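Local coordinates for protein acyl-coenzyme A oxidase (Caenorhabditis elegans, PDB 5K3J) that catalyses the FAD-dependent desaturation of ascaroside-CoA thioesters with a five-carbon omega side chain, the first step of peroxisomal beta-oxidation in pheromone biosynthesis, at residues 96-99 and 100-104; 77-80 and 81-85. One frame throughout, in Å; residues are numbered along the deposited sequence.

Contact 1 (96-99 and 100-104)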
ATOM      1  N   SER A  96      20.189  14.504 -15.713  1.00 43.78           N
ATOM      2  CA  SER A  96      19.755  15.267 -14.546  1.00 38.82           C
ATOM      3  C   SER A  96      18.865  14.419 -13.644  1.00 36.68           C
ATOM      4  O   SER A  96      18.923  14.529 -12.417  1.00 34.24           O
ATOM      5  CB  SER A  96      19.018  16.536 -14.969  1.00 36.80           C
ATOM      6  OG  SER A  96      18.973  17.468 -13.906  1.00 35.26           O
ATOM      7  N   LEU A  97      18.047  13.574 -14.264  1.00 24.74           N
ATOM      8  CA  LEU A  97      17.194  12.654 -13.526  1.00 24.23           C
ATOM      9  C   LEU A  97      18.009  11.620 -12.763  1.00 27.60           C
ATOM     10  O   LEU A  97      17.673  11.283 -11.630  1.00 30.73           O
ATOM     11  CB  LEU A  97      16.213  11.955 -14.466  1.00 23.09           C
ATOM     12  CG  LEU A  97      15.020  12.791 -14.936  1.00 23.33           C
ATOM     13  CD1 LEU A  97      13.979  11.910 -15.619  1.00 21.65           C
ATOM     14  CD2 LEU A  97      14.401  13.588 -13.786  1.00 21.75           C
ATOM     15  N   HIS A  98      19.075  11.114 -13.376  1.00 34.93           N
ATOM     16  CA  HIS A  98      19.937  10.156 -12.692  1.00 31.32           C
ATOM     17  C   HIS A  98      20.623  10.816 -11.505  1.00 28.99           C
ATOM     18  O   HIS A  98      20.689  10.246 -10.417  1.00 33.43           O
ATOM     19  CB  HIS A  98      20.993   9.579 -13.633  1.00 30.93           C
ATOM     20  CG  HIS A  98      22.035   8.765 -12.929  1.00 30.33           C
ATOM     21  ND1 HIS A  98      21.840   7.447 -12.573  1.00 30.57           N
ATOM     22  CD2 HIS A  98      23.274   9.092 -12.492  1.00 32.11           C
ATOM     23  CE1 HIS A  98      22.918   6.994 -11.961  1.00 30.27           C
ATOM     24  NE2 HIS A  98      23.805   7.971 -11.898  1.00 32.92           N
ATOM     25  N   LEU A  99      21.128  12.026 -11.722  1.00 30.56           N
ATOM     26  CA  LEU A  99      21.853  12.747 -10.686  1.00 30.54           C
ATOM     27  C   LEU A  99      20.970  13.058  -9.477  1.00 32.29           C
ATOM     28  O   LEU A  99      21.404  12.926  -8.334  1.00 33.35           O
ATOM     29  CB  LEU A  99      22.440  14.039 -11.255  1.00 28.05           C
ATOM     30  CG  LEU A  99      23.278  14.851 -10.274  1.00 27.64           C
ATOM     31  CD1 LEU A  99      24.455  14.026  -9.807  1.00 30.63           C
ATOM     32  CD2 LEU A  99      23.750  16.151 -10.903  1.00 26.19           C
ATOM     33  N   HIS A 100      19.727  13.458  -9.731  1.00 34.51           N
ATOM     34  CA  HIS A 100      18.825  13.840  -8.653  1.00 33.45           C
ATOM     35  C   HIS A 100      18.198  12.620  -7.981  1.00 32.66           C
ATOM     36  O   HIS A 100      18.049  12.595  -6.759  1.00 31.42           O
ATOM     37  CB  HIS A 100      17.741  14.782  -9.178  1.00 32.72           C
ATOM     38  CG  HIS A 100      18.240  16.161  -9.476  1.00 31.87           C
ATOM     39  ND1 HIS A 100      18.870  16.490 -10.658  1.00 31.21           N
ATOM     40  CD2 HIS A 100      18.219  17.296  -8.737  1.00 30.88           C
ATOM     41  CE1 HIS A 100      19.208  17.766 -10.637  1.00 31.40           C
ATOM     42  NE2 HIS A 100      18.822  18.279  -9.482  1.00 31.41           N
ATOM     43  N   ARG A 101      17.840  11.609  -8.770  1.00 26.85           N
ATOM     44  CA  ARG A 101      17.286  10.380  -8.205  1.00 25.71           C
ATOM     45  C   ARG A 101      18.297   9.709  -7.284  1.00 25.71           C
ATOM     46  O   ARG A 101      17.920   9.036  -6.327  1.00 23.86           O
ATOM     47  CB  ARG A 101      16.864   9.396  -9.298  1.00 25.35           C
ATOM     48  CG  ARG A 101      15.527   9.690  -9.967  1.00 26.12           C
ATOM     49  CD  ARG A 101      15.252   8.667 -11.063  1.00 28.24           C
ATOM     50  NE  ARG A 101      14.029   8.936 -11.814  1.00 29.80           N
ATOM     51  CZ  ARG A 101      13.851   8.575 -13.079  1.00 31.99           C
ATOM     52  NH1 ARG A 101      14.826   7.949 -13.726  1.00 32.82           N
ATOM     53  NH2 ARG A 101      12.712   8.847 -13.704  1.00 33.11           N
ATOM     54  N   GLU A 102      19.580   9.890  -7.581  1.00 28.37           N
ATOM     55  CA  GLU A 102      20.627   9.297  -6.763  1.00 28.10           C
ATOM     56  C   GLU A 102      21.021  10.185  -5.596  1.00 27.03           C
ATOM     57  O   GLU A 102      20.921   9.773  -4.444  1.00 29.95           O
ATOM     58  CB  GLU A 102      21.867   8.982  -7.600  1.00 28.58           C
ATOM     59  CG  GLU A 102      23.044   8.520  -6.749  1.00 29.54           C
ATOM     60  CD  GLU A 102      24.179   7.948  -7.577  1.00 30.93           C
ATOM     61  OE1 GLU A 102      25.281   8.538  -7.575  1.00 31.12           O
ATOM     62  OE2 GLU A 102      23.974   6.900  -8.227  1.00 29.10           O
ATOM     63  N   VAL A 103      21.477  11.397  -5.893  1.00 23.32           N
ATOM     64  CA  VAL A 103      21.947  12.306  -4.849  1.00 23.68           C
ATOM     65  C   VAL A 103      20.806  12.751  -3.935  1.00 26.01           C
ATOM     66  O   VAL A 103      20.847  12.526  -2.724  1.00 22.62           O
ATOM     67  CB  VAL A 103      22.621  13.554  -5.439  1.00 22.96           C
ATOM     68  CG1 VAL A 103      23.042  14.501  -4.329  1.00 23.86           C
ATOM     69  CG2 VAL A 103      23.815  13.154  -6.276  1.00 23.87           C
ATOM     70  N   ILE A 104      19.781  13.375  -4.509  1.00 28.15           N
ATOM     71  CA  ILE A 104      18.659  13.855  -3.704  1.00 28.35           C
ATOM     72  C   ILE A 104      17.759  12.720  -3.218  1.00 27.82           C
ATOM     73  O   ILE A 104      17.606  12.504  -2.015  1.00 28.48           O
ATOM     74  CB  ILE A 104      17.797  14.874  -4.480  1.00 27.42           C
ATOM     75  CG1 ILE A 104      18.661  16.023  -5.010  1.00 26.50           C
ATOM     76  CG2 ILE A 104      16.704  15.436  -3.585  1.00 29.43           C
ATOM     77  CD1 ILE A 104      19.230  16.936  -3.932  1.00 27.65           C
TER
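H100 holds the carbonyl oxygen of S96 twice. Its ring atom ND1 donates to S96 O at 2.6 Å, and its backbone N to the same oxygen at 3.0 Å. The donors come from opposite faces of the carbonyl plane. The oxygen lies at the ring edge, 4° out of the ring plane. Chi1, -73°, sets CG beside the backbone N and turns the ring back toward S96. The ND1 bond probably limits rotation of the ring; the backbone N bond belongs to the helix. Ordinary helix bonds join R101 N to L97 O, E102 N to H98 O and V103 N to L99 O. H98 and E102 run side by side, their ring and carboxylate planes 65° apart. H98 NE2 and E102 OE2 stay 3.8 Å apart; T46 OG1 bonds to each, and S611 OG also bonds to OE2. L97 covers one face of the R101 guanidinium: CB lies over its centre and CD1 reaches NH2 at 3.8 Å. L99 CD1 packs on V103 CG2 at 3.7 Å. R101 also touches E299, important for substrate specificity. Together these residues form roughly the last two turns of helix 93-103, mostly buried, near the ascaroside-CoA site.

Contact 2 (77-80 and 81-85); sequences ISIL and TKYLN
The C-terminal turn of helix 66-82, just before the short helix 84-87, brings T81 back onto I77. T81 OG1 donates to I77 O at 2.5 Å, nearly in line with the C=O bond. T81 N donates to the same oxygen at 3.1 Å, from above the carbonyl plane. With chi1 at -62°, OG1 stands beside the backbone N, where it can reach back one turn. OG1 is also bonded to R141 NH1, so the hydroxyl links the helix to a loop. A valine here would probably leave R141 without this partner and take one of its two bonds from I77 O. I79 O takes a bond from Y83 N at 3.2 Å in the carbonyl plane, and a weak one from K82 N. I79 and Y83 lie side by side. The branch CG2 of I79 meets the edge of the tyrosine ring, 3.8 Å from CE2. K82 CE lies over one face of that ring, offset toward the rim. Y83 OH bonds to E54. I77, S78 and T81 also pack on the second subunit. At this helix end a side-chain hydroxyl thus adds to the backbone bonding where the regular pattern weakens.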
ATOM      1  N   ILE A  77      20.069  20.076  -2.404  1.00 21.72           N
ATOM      2  CA  ILE A  77      19.750  20.647  -3.718  1.00 20.19           C
ATOM      3  C   ILE A  77      20.569  21.909  -4.001  1.00 20.15           C
ATOM      4  O   ILE A  77      20.857  22.228  -5.158  1.00 20.60           O
ATOM      5  CB  ILE A  77      18.237  20.975  -3.854  1.00 19.00           C
ATOM      6  CG1 ILE A  77      17.818  21.036  -5.324  1.00 20.54           C
ATOM      7  CG2 ILE A  77      17.889  22.268  -3.141  1.00 18.37           C
ATOM      8  CD1 ILE A  77      18.125  19.766  -6.093  1.00 23.43           C
ATOM      9  N   SER A  78      20.958  22.617  -2.943  1.00 30.20           N
ATOM     10  CA  SER A  78      21.752  23.826  -3.102  1.00 31.72           C
ATOM     11  C   SER A  78      23.206  23.467  -3.353  1.00 36.99           C
ATOM     12  O   SER A  78      23.903  24.148  -4.100  1.00 43.68           O
ATOM     13  CB  SER A  78      21.632  24.726  -1.869  1.00 30.64           C
ATOM     14  OG  SER A  78      22.318  24.171  -0.759  1.00 29.76           O
ATOM     15  N   ILE A  79      23.662  22.392  -2.719  1.00 44.38           N
ATOM     16  CA  ILE A  79      25.011  21.891  -2.949  1.00 44.47           C
ATOM     17  C   ILE A  79      25.106  21.278  -4.344  1.00 47.06           C
ATOM     18  O   ILE A  79      26.036  21.567  -5.100  1.00 52.92           O
ATOM     19  CB  ILE A  79      25.420  20.836  -1.905  1.00 45.52           C
ATOM     20  CG1 ILE A  79      25.325  21.411  -0.494  1.00 46.11           C
ATOM     21  CG2 ILE A  79      26.830  20.343  -2.178  1.00 43.92           C
ATOM     22  CD1 ILE A  79      25.570  20.394   0.589  1.00 49.26           C
ATOM     23  N   LEU A  80      24.130  20.435  -4.672  1.00 38.08           N
ATOM     24  CA  LEU A  80      24.081  19.758  -5.963  1.00 35.11           C
ATOM     25  C   LEU A  80      24.050  20.746  -7.122  1.00 37.92           C
ATOM     26  O   LEU A  80      24.648  20.504  -8.170  1.00 39.33           O
ATOM     27  CB  LEU A  80      22.859  18.843  -6.024  1.00 33.33           C
ATOM     28  CG  LEU A  80      22.702  17.953  -7.251  1.00 33.87           C
ATOM     29  CD1 LEU A  80      23.867  16.977  -7.329  1.00 35.18           C
ATOM     30  CD2 LEU A  80      21.370  17.216  -7.219  1.00 32.24           C
ATOM     31  N   THR A  81      23.344  21.856  -6.929  1.00 40.19           N
ATOM     32  CA  THR A  81      23.228  22.882  -7.960  1.00 40.16           C
ATOM     33  C   THR A  81      24.595  23.491  -8.270  1.00 44.69           C
ATOM     34  O   THR A  81      24.897  23.802  -9.424  1.00 44.30           O
ATOM     35  CB  THR A  81      22.239  23.984  -7.538  1.00 38.38           C
ATOM     36  OG1 THR A  81      20.938  23.406  -7.363  1.00 31.70           O
ATOM     37  CG2 THR A  81      22.159  25.080  -8.590  1.00 36.77           C
ATOM     38  N   LYS A  82      25.425  23.640  -7.242  1.00 53.50           N
ATOM     39  CA  LYS A  82      26.784  24.136  -7.431  1.00 54.24           C
ATOM     40  C   LYS A  82      27.608  23.157  -8.262  1.00 53.18           C
ATOM     41  O   LYS A  82      28.275  23.548  -9.220  1.00 51.67           O
ATOM     42  CB  LYS A  82      27.459  24.382  -6.082  1.00 60.77           C
ATOM     43  CG  LYS A  82      28.960  24.138  -6.089  1.00 70.38           C
ATOM     44  CD  LYS A  82      29.562  24.235  -4.702  1.00 77.55           C
ATOM     45  CE  LYS A  82      30.876  23.476  -4.642  1.00 81.33           C
ATOM     46  NZ  LYS A  82      31.712  23.702  -5.857  1.00 81.99           N
ATOM     47  N   TYR A  83      27.550  21.880  -7.895  1.00 49.47           N
ATOM     48  CA  TYR A  83      28.306  20.847  -8.594  1.00 50.80           C
ATOM     49  C   TYR A  83      27.637  20.411  -9.898  1.00 50.36           C
ATOM     50  O   TYR A  83      28.131  19.508 -10.573  1.00 50.70           O
ATOM     51  CB  TYR A  83      28.503  19.622  -7.695  1.00 51.69           C
ATOM     52  CG  TYR A  83      29.512  19.803  -6.577  1.00 56.37           C
ATOM     53  CD1 TYR A  83      30.875  19.845  -6.844  1.00 58.32           C
ATOM     54  CD2 TYR A  83      29.102  19.905  -5.253  1.00 55.71           C
ATOM     55  CE1 TYR A  83      31.802  20.001  -5.827  1.00 61.56           C
ATOM     56  CE2 TYR A  83      30.021  20.059  -4.227  1.00 57.74           C
ATOM     57  CZ  TYR A  83      31.369  20.106  -4.522  1.00 61.75           C
ATOM     58  OH  TYR A  83      32.286  20.261  -3.508  1.00 63.80           O
ATOM     59  N   LEU A  84      26.527  21.052 -10.260  1.00 48.11           N
ATOM     60  CA  LEU A  84      25.724  20.593 -11.394  1.00 46.80           C
ATOM     61  C   LEU A  84      26.468  20.666 -12.730  1.00 47.26           C
ATOM     62  O   LEU A  84      26.387  19.738 -13.536  1.00 45.46           O
ATOM     63  CB  LEU A  84      24.421  21.393 -11.490  1.00 41.44           C
ATOM     64  CG  LEU A  84      23.398  20.851 -12.492  1.00 41.50           C
ATOM     65  CD1 LEU A  84      23.031  19.425 -12.142  1.00 41.04           C
ATOM     66  CD2 LEU A  84      22.146  21.717 -12.551  1.00 45.03           C
ATOM     67  N   ASN A  85      27.189  21.759 -12.964  1.00 77.74           N
ATOM     68  CA  ASN A  85      27.879  21.958 -14.239  1.00 87.20           C
ATOM     69  C   ASN A  85      29.156  21.139 -14.367  1.00 88.50           C
ATOM     70  O   ASN A  85      29.681  20.953 -15.465  1.00 93.44           O
ATOM     71  CB  ASN A  85      28.198  23.437 -14.442  1.00 89.81           C
ATOM     72  CG  ASN A  85      27.141  24.149 -15.257  1.00 93.38           C
ATOM     73  OD1 ASN A  85      26.178  23.533 -15.714  1.00 87.88           O
ATOM     74  ND2 ASN A  85      27.309  25.454 -15.438  1.00 85.43           N
TER

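Contact 2 comes first along the chain, and contact 1 follows. Their centres are about 11 Å apart, on the same side of the chain's centre. Both belong to the N-terminal part of the acyl-CoA oxidase. Contact 2 spans the end of helix 66-82 and the start of helix 84-87; contact 1 lies on the next helix, 93-103. The helices pack directly. H100 CD2 is 3.5 Å from L80 CD2, and L99 CD2 is 3.6 Å from L84 CD1. I104 packs against the start of 77-80. I77 in particular touches both H100 and the second subunit, and S78 and T81 also meet the latter. The packing joins the dimer interface to a helix close to the substrate site.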